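Local coordinates for ZT_dimer domain-containing protein (Thermotoga maritima, PDB 6VDA) that probably helps carry metal cations such as zinc across the membrane as a cation diffusion facilitator, this chain being its dimeric, zinc-binding C-terminal domain, at residues A[13-18]-A[29-34]; A[23-28]-A[58-63]; A[42-47]-A[66-71]. All blocks are in the same frame, centred on the assembly; numbering follows the deposited sequence.

Interaction 1 of 3, residues A[13-18]-A[29-34]; sequences DDIFAV and HRVRIR. With ZN (zinc ion), chain B.
Ile15 and Phe16, successive residues of helix 6-19, meet Val31 and Ile33 of strand 26-36 through carbon atoms alone. The contact sets the first helix of this alpha-beta C-terminal domain of a cation diffusion facilitator on a strand outermost in the chain's sheet. Ile15 serves two partners with its two branches. Ile15 CG2 lies against Val31 CG1 at 4.1 Å, while Ile15 CD1 runs on to meet Ile33 CD1 at 3.9 Å; in both pairs the side chains lie alongside, pointing opposite ways. Val31 divides its methyls likewise: with CG1 anti to the backbone N (chi1 -176°) and turned to Ile15, Val31 CG2 is left for the outer end of the Phe16 ring, 4.0 Å from Phe16 CZ in an oblique approach. No hydrogen bond joins the segments, whose short axes stay 10.7 Å apart.

The second kind of interaction is metal coordination. His29 binds zinc through NE2 at 2.1 Å, with Asp45, Glu83 and Glu89 completing the site. Its ND1 is hydrogen-bonded to Asn27 O, which helps fix the rotation of the ring. The chemistry thus separates: helix and strand meet here by apolar packing alone, probably driven by exclusion of water, while directional bonds to the metal lie beyond the packed face.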
# COMPACT_ATOMS: atom_id res chain seq x y z
N ASP A 13 12.69 -0.18 17.92
CA ASP A 13 12.11 -0.03 19.28
C ASP A 13 11.12 1.14 19.26
O ASP A 13 9.98 0.93 19.69
CB ASP A 13 13.20 0.12 20.36
CG ASP A 13 13.91 -1.18 20.73
OD1 ASP A 13 13.33 -2.26 20.50
OD2 ASP A 13 15.03 -1.11 21.27
N ASP A 14 11.53 2.29 18.72
CA ASP A 14 10.71 3.54 18.67
C ASP A 14 9.47 3.33 17.77
O ASP A 14 8.39 3.82 18.14
CB ASP A 14 11.55 4.74 18.22
CG ASP A 14 12.67 5.08 19.18
OD1 ASP A 14 12.95 4.26 20.08
OD2 ASP A 14 13.26 6.17 19.04
N ILE A 15 9.63 2.65 16.63
CA ILE A 15 8.52 2.36 15.67
C ILE A 15 7.47 1.51 16.40
O ILE A 15 6.31 1.95 16.50
CB ILE A 15 9.04 1.64 14.41
CG1 ILE A 15 10.02 2.51 13.61
CG2 ILE A 15 7.89 1.15 13.55
CD1 ILE A 15 10.85 1.74 12.61
N PHE A 16 7.87 0.35 16.90
CA PHE A 16 6.99 -0.59 17.65
C PHE A 16 6.41 0.13 18.87
O PHE A 16 5.25 -0.14 19.22
CB PHE A 16 7.73 -1.89 17.98
CG PHE A 16 7.71 -2.90 16.87
CD1 PHE A 16 6.61 -3.73 16.69
CD2 PHE A 16 8.77 -3.02 15.99
CE1 PHE A 16 6.58 -4.66 15.67
CE2 PHE A 16 8.74 -3.95 14.96
CZ PHE A 16 7.65 -4.77 14.81
N ALA A 17 7.18 1.03 19.49
CA ALA A 17 6.76 1.83 20.66
C ALA A 17 5.56 2.71 20.27
O ALA A 17 4.60 2.75 21.04
CB ALA A 17 7.91 2.64 21.20
N VAL A 18 5.61 3.35 19.10
CA VAL A 18 4.50 4.22 18.59
C VAL A 18 3.26 3.38 18.23
O VAL A 18 2.15 3.86 18.49
CB VAL A 18 4.95 5.07 17.39
CG1 VAL A 18 3.77 5.81 16.77
CG2 VAL A 18 6.06 6.04 17.77
N HIS A 29 4.06 -6.22 10.75
CA HIS A 29 5.04 -7.14 10.11
C HIS A 29 5.58 -6.50 8.83
O HIS A 29 5.02 -5.48 8.39
CB HIS A 29 4.41 -8.51 9.86
CG HIS A 29 3.31 -8.53 8.85
ND1 HIS A 29 2.06 -8.02 9.11
CD2 HIS A 29 3.26 -9.02 7.58
CE1 HIS A 29 1.28 -8.19 8.05
NE2 HIS A 29 2.00 -8.80 7.10
N ARG A 30 6.62 -7.11 8.24
CA ARG A 30 7.38 -6.57 7.08
C ARG A 30 7.78 -5.13 7.39
O ARG A 30 7.70 -4.25 6.50
CB ARG A 30 6.57 -6.66 5.78
CG ARG A 30 6.56 -8.05 5.16
CD ARG A 30 5.94 -8.08 3.78
NE ARG A 30 5.70 -9.45 3.34
CZ ARG A 30 5.16 -9.79 2.17
NH1 ARG A 30 4.80 -8.85 1.30
NH2 ARG A 30 4.97 -11.06 1.87
N VAL A 31 8.19 -4.90 8.64
CA VAL A 31 8.66 -3.56 9.10
C VAL A 31 10.11 -3.40 8.66
O VAL A 31 10.96 -4.18 9.12
CB VAL A 31 8.48 -3.41 10.62
CG1 VAL A 31 8.88 -2.01 11.07
CG2 VAL A 31 7.05 -3.75 11.03
N ARG A 32 10.35 -2.45 7.75
CA ARG A 32 11.63 -2.27 7.03
C ARG A 32 12.03 -0.80 7.13
O ARG A 32 11.12 0.06 7.11
CB ARG A 32 11.46 -2.77 5.59
N ILE A 33 13.33 -0.54 7.27
CA ILE A 33 13.95 0.82 7.36
C ILE A 33 14.99 0.95 6.25
O ILE A 33 15.79 0.01 6.09
CB ILE A 33 14.60 1.02 8.75
CG1 ILE A 33 13.62 0.79 9.89
CG2 ILE A 33 15.26 2.39 8.84
CD1 ILE A 33 14.31 0.47 11.19
N ARG A 34 14.99 2.07 5.52
CA ARG A 34 16.07 2.46 4.57
C ARG A 34 16.69 3.78 5.04
O ARG A 34 15.93 4.71 5.31
CB ARG A 34 15.51 2.63 3.15
CG ARG A 34 15.43 1.35 2.33
CD ARG A 34 14.18 0.53 2.59
NE ARG A 34 12.95 1.29 2.40
CZ ARG A 34 11.72 0.78 2.38
NH1 ARG A 34 11.52 -0.52 2.52
NH2 ARG A 34 10.68 1.58 2.21
ZN ZN B . 1.36 -8.19 5.14

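Interaction 2 of 3, residues A[23-28]-A[58-63]; sequences PNVHNP and HELTVK. With SO4 (sulfate ion), chain C.
Leu60 of helix 54-71 turns its forked end to Val25 and Asn24, which lie in the run leading into strand 26-36. Leu60 CD2 packs on Val25 CG2 at 3.8 Å, the two side chains crossing at a slant. Leu60 CD1 lies 3.8 Å from Asn24 OD1, a plain van der Waals contact of the amide oxygen with a methyl. CG anti to the backbone N (chi1 -177°) carries the leucine fork out from the helix. With the fork cut back to an alanine, Val25 CG2 and the Asn24 amide would probably lose their partner on the helix, and a gap would open between helix and loop.

In the next shell, Leu60 also rests on Phe22 and Val48, and Val25 on Ile46, so the pair is sealed into the core. One residue along the helix, Thr61 OG1 donates to His58 O at 2.7 Å; that carbonyl also accepts from Val62 N. On the outer side, a sulfate, probably from the crystallisation liquor, takes a bond from His26 ND1 to its O2 (2.6 Å, 165° at the hydrogen) and another from the backbone Asn27 N to its O1 (2.9 Å). Farther out, His58 packs against Pro84 of the second subunit. The helix packed on one face of the sheet is part of the alpha-beta-beta-alpha-beta fold, related to ferredoxin-like metallochaperones, of these C-terminal domains.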
# COMPACT_ATOMS: atom_id res chain seq x y z
N PRO A 23 -4.77 0.92 19.57
CA PRO A 23 -5.36 -0.35 20.01
C PRO A 23 -5.90 -1.24 18.89
O PRO A 23 -5.93 -2.43 19.06
CB PRO A 23 -6.51 0.09 20.93
CG PRO A 23 -6.88 1.48 20.45
CD PRO A 23 -5.61 2.08 19.90
N ASN A 24 -6.33 -0.63 17.78
CA ASN A 24 -6.95 -1.34 16.62
C ASN A 24 -5.88 -1.68 15.57
O ASN A 24 -6.24 -2.28 14.54
CB ASN A 24 -8.14 -0.53 16.06
CG ASN A 24 -7.89 0.96 15.99
OD1 ASN A 24 -6.75 1.43 16.08
ND2 ASN A 24 -8.96 1.73 15.83
N VAL A 25 -4.61 -1.34 15.81
CA VAL A 25 -3.45 -1.82 15.00
C VAL A 25 -3.04 -3.20 15.52
O VAL A 25 -2.85 -3.33 16.73
CB VAL A 25 -2.26 -0.85 15.04
CG1 VAL A 25 -0.99 -1.50 14.52
CG2 VAL A 25 -2.56 0.43 14.27
N HIS A 26 -2.95 -4.19 14.63
CA HIS A 26 -2.62 -5.59 14.99
C HIS A 26 -1.49 -6.12 14.10
O HIS A 26 -1.36 -5.63 12.96
CB HIS A 26 -3.88 -6.46 14.95
CG HIS A 26 -4.86 -6.09 16.01
ND1 HIS A 26 -4.65 -6.38 17.34
CD2 HIS A 26 -6.04 -5.43 15.94
CE1 HIS A 26 -5.66 -5.92 18.04
NE2 HIS A 26 -6.52 -5.32 17.21
N ASN A 27 -0.69 -7.04 14.65
CA ASN A 27 0.30 -7.87 13.91
C ASN A 27 1.10 -7.01 12.93
O ASN A 27 1.12 -7.30 11.74
CB ASN A 27 -0.40 -9.00 13.16
CG ASN A 27 0.58 -10.05 12.67
OD1 ASN A 27 0.34 -10.71 11.65
ND2 ASN A 27 1.67 -10.22 13.38
N PRO A 28 1.77 -5.93 13.39
CA PRO A 28 2.70 -5.21 12.52
C PRO A 28 3.79 -6.18 12.06
O PRO A 28 4.32 -6.90 12.90
CB PRO A 28 3.27 -4.09 13.40
CG PRO A 28 3.00 -4.56 14.83
CD PRO A 28 1.71 -5.37 14.74
N HIS A 58 -7.75 4.41 6.65
CA HIS A 58 -6.90 5.46 6.02
C HIS A 58 -6.53 6.52 7.06
O HIS A 58 -5.34 6.92 7.10
CB HIS A 58 -7.57 6.08 4.79
CG HIS A 58 -6.78 7.21 4.23
ND1 HIS A 58 -5.74 7.02 3.35
CD2 HIS A 58 -6.85 8.54 4.46
CE1 HIS A 58 -5.21 8.19 3.05
NE2 HIS A 58 -5.87 9.13 3.72
N GLU A 59 -7.53 6.98 7.82
CA GLU A 59 -7.36 7.94 8.96
C GLU A 59 -6.33 7.38 9.95
O GLU A 59 -5.51 8.16 10.45
CB GLU A 59 -8.69 8.16 9.68
CG GLU A 59 -9.49 9.34 9.14
CD GLU A 59 -10.89 9.47 9.74
OE1 GLU A 59 -11.21 8.73 10.70
OE2 GLU A 59 -11.67 10.30 9.22
N LEU A 60 -6.41 6.07 10.22
CA LEU A 60 -5.48 5.38 11.15
C LEU A 60 -4.04 5.55 10.64
O LEU A 60 -3.20 6.01 11.43
CB LEU A 60 -5.88 3.91 11.25
CG LEU A 60 -5.05 3.07 12.22
CD1 LEU A 60 -5.04 3.70 13.61
CD2 LEU A 60 -5.58 1.64 12.28
N THR A 61 -3.78 5.25 9.36
CA THR A 61 -2.42 5.32 8.77
C THR A 61 -1.93 6.78 8.77
O THR A 61 -0.72 6.99 8.98
CB THR A 61 -2.37 4.70 7.37
OG1 THR A 61 -3.05 5.56 6.46
CG2 THR A 61 -2.97 3.31 7.32
N VAL A 62 -2.81 7.75 8.55
CA VAL A 62 -2.46 9.20 8.59
C VAL A 62 -1.97 9.55 10.01
O VAL A 62 -0.88 10.15 10.13
CB VAL A 62 -3.65 10.08 8.16
CG1 VAL A 62 -3.45 11.55 8.51
CG2 VAL A 62 -3.93 9.92 6.67
N LYS A 63 -2.72 9.16 11.05
CA LYS A 63 -2.39 9.45 12.47
C LYS A 63 -1.10 8.71 12.87
O LYS A 63 -0.31 9.28 13.65
CB LYS A 63 -3.56 9.08 13.38
CG LYS A 63 -3.44 9.51 14.84
CD LYS A 63 -3.78 10.97 15.09
S SO4 C . -1.63 -8.01 17.86
O1 SO4 C . -0.66 -7.00 17.56
O2 SO4 C . -2.66 -7.45 18.70
O3 SO4 C . -1.00 -9.10 18.55
O4 SO4 C . -2.22 -8.49 16.64

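Interaction 3 of 3, residues A[42-47]-A[66-71]; sequences IEMDIE and KEMLKR. With ZN (zinc ion), chain B.
Met68 CE, the terminal methyl of a residue on helix 54-71, is the single point at which this helix segment meets the strand residues Ile42 and Met44. The tight side is Ile42: its CD1 comes to 3.5 Å from Met68 CE, and its CG2 lies at 4.1 Å from the same methyl. Met44 approaches more loosely, its CE meeting Met68 CE tip to tip at 4.1 Å. The Met68 chain is bent at both chi2 (-77°) and chi3 (-66°), which swings the methyl round to Ile42, and Ile15 of helix 6-19 closes in on the same cluster.

Strand 39-48, helix 54-71 and strand 75-84 form a beta-alpha-beta unit in which the two strands run parallel as neighbours, and these methyls are part of the packing between the sheet and its crossover helix. No hydrogen bond joins the two segments.

Away from this cluster lie the outward-facing side chains of the helix, Lys70 and Arg71, which are exposed; Glu67 at its flank forms a salt bridge with Arg21. The other face of the strand is not a solvent side at Asp45, which is buried and binds zinc through OD2 at 2.2 Å. Its second oxygen, OD1, is hydrogen-bonded to His81 ND1, a second-shell contact that probably steadies the carboxylate.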
# COMPACT_ATOMS: atom_id res chain seq x y z
N ILE A 42 10.53 4.56 6.35
CA ILE A 42 9.91 3.41 7.08
C ILE A 42 8.71 2.90 6.30
O ILE A 42 7.84 3.71 5.92
CB ILE A 42 9.52 3.80 8.51
CG1 ILE A 42 10.74 4.25 9.31
CG2 ILE A 42 8.79 2.65 9.20
CD1 ILE A 42 10.39 4.97 10.58
N GLU A 43 8.66 1.58 6.13
CA GLU A 43 7.54 0.86 5.47
C GLU A 43 7.11 -0.28 6.39
O GLU A 43 7.97 -0.84 7.10
CB GLU A 43 8.03 0.40 4.11
CG GLU A 43 7.13 -0.60 3.42
CD GLU A 43 7.55 -0.82 1.98
OE1 GLU A 43 6.71 -0.62 1.09
OE2 GLU A 43 8.74 -1.17 1.76
N MET A 44 5.81 -0.60 6.42
CA MET A 44 5.29 -1.68 7.29
C MET A 44 3.93 -2.16 6.77
O MET A 44 3.26 -1.41 6.04
CB MET A 44 5.16 -1.19 8.73
CG MET A 44 4.08 -0.14 8.96
SD MET A 44 4.11 0.52 10.65
CE MET A 44 5.50 1.65 10.56
N ASP A 45 3.56 -3.39 7.14
CA ASP A 45 2.18 -3.91 7.02
C ASP A 45 1.57 -3.87 8.42
O ASP A 45 2.30 -4.18 9.37
CB ASP A 45 2.16 -5.33 6.46
CG ASP A 45 2.64 -5.41 5.02
OD1 ASP A 45 3.06 -4.37 4.50
OD2 ASP A 45 2.57 -6.51 4.44
N ILE A 46 0.30 -3.47 8.54
CA ILE A 46 -0.50 -3.67 9.78
C ILE A 46 -1.75 -4.46 9.41
O ILE A 46 -2.17 -4.42 8.24
CB ILE A 46 -0.84 -2.33 10.47
CG1 ILE A 46 -1.71 -1.43 9.60
CG2 ILE A 46 0.43 -1.63 10.93
CD1 ILE A 46 -2.33 -0.27 10.34
N GLU A 47 -2.35 -5.13 10.39
CA GLU A 47 -3.66 -5.79 10.27
C GLU A 47 -4.70 -5.03 11.10
O GLU A 47 -4.37 -4.55 12.21
CB GLU A 47 -3.53 -7.25 10.70
CG GLU A 47 -2.71 -8.06 9.73
CD GLU A 47 -2.52 -9.51 10.13
OE1 GLU A 47 -3.48 -10.11 10.65
OE2 GLU A 47 -1.41 -10.02 9.94
N LYS A 66 1.87 10.52 11.39
CA LYS A 66 1.97 11.82 12.10
C LYS A 66 2.74 11.58 13.40
O LYS A 66 3.73 12.30 13.64
CB LYS A 66 0.57 12.41 12.33
CG LYS A 66 0.51 13.91 12.58
N GLU A 67 2.36 10.56 14.17
CA GLU A 67 2.99 10.19 15.47
C GLU A 67 4.42 9.70 15.25
O GLU A 67 5.29 10.04 16.09
CB GLU A 67 2.16 9.14 16.22
CG GLU A 67 0.98 9.72 16.96
CD GLU A 67 1.33 10.91 17.84
OE1 GLU A 67 2.26 10.76 18.68
OE2 GLU A 67 0.72 11.98 17.67
N MET A 68 4.67 8.94 14.18
CA MET A 68 6.03 8.46 13.82
C MET A 68 6.94 9.67 13.62
O MET A 68 8.02 9.71 14.23
CB MET A 68 6.02 7.62 12.54
CG MET A 68 5.23 6.32 12.67
SD MET A 68 6.10 5.03 13.58
CE MET A 68 7.45 4.71 12.45
N LEU A 69 6.51 10.64 12.80
CA LEU A 69 7.30 11.85 12.42
C LEU A 69 7.56 12.72 13.66
O LEU A 69 8.65 13.32 13.72
CB LEU A 69 6.55 12.62 11.33
CG LEU A 69 7.03 12.38 9.89
CD1 LEU A 69 7.27 10.90 9.62
CD2 LEU A 69 6.06 12.95 8.88
N LYS A 70 6.62 12.76 14.61
CA LYS A 70 6.74 13.56 15.86
C LYS A 70 7.77 12.92 16.80
O LYS A 70 8.43 13.67 17.54
CB LYS A 70 5.39 13.69 16.58
CG LYS A 70 4.44 14.75 16.03
CD LYS A 70 3.29 15.09 16.96
N ARG A 71 7.88 11.59 16.79
CA ARG A 71 8.70 10.79 17.74
C ARG A 71 10.19 10.95 17.40
O ARG A 71 10.98 11.22 18.33
CB ARG A 71 8.30 9.32 17.68
CG ARG A 71 9.19 8.38 18.49
CD ARG A 71 8.65 8.12 19.88
NE ARG A 71 9.37 7.03 20.53
CZ ARG A 71 8.96 6.40 21.63
NH1 ARG A 71 7.82 6.75 22.22
NH2 ARG A 71 9.68 5.42 22.14
ZN ZN B . 1.36 -8.19 5.14

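All three contacts fall within the dimerisation domain and share one three-stranded sheet. Interactions 1 and 3 are neighbours, with centres about 7 Å apart, and they are joined by backbone pairing of strands 26-36 and 39-48 and by Ile15 packing on Met68. Interaction 2 shares helix 54-71 with interaction 3; its centre lies about 9 Å from that of interaction 3 and about 13 Å from that of interaction 1, which it meets where Phe16 touches Pro28. Along the chain, interaction 1 closes before interaction 3 opens, whereas interaction 2 crosses both. The two helices pack on one face of the sheet, while interactions 1 and 3 each supply a zinc ligand beyond it.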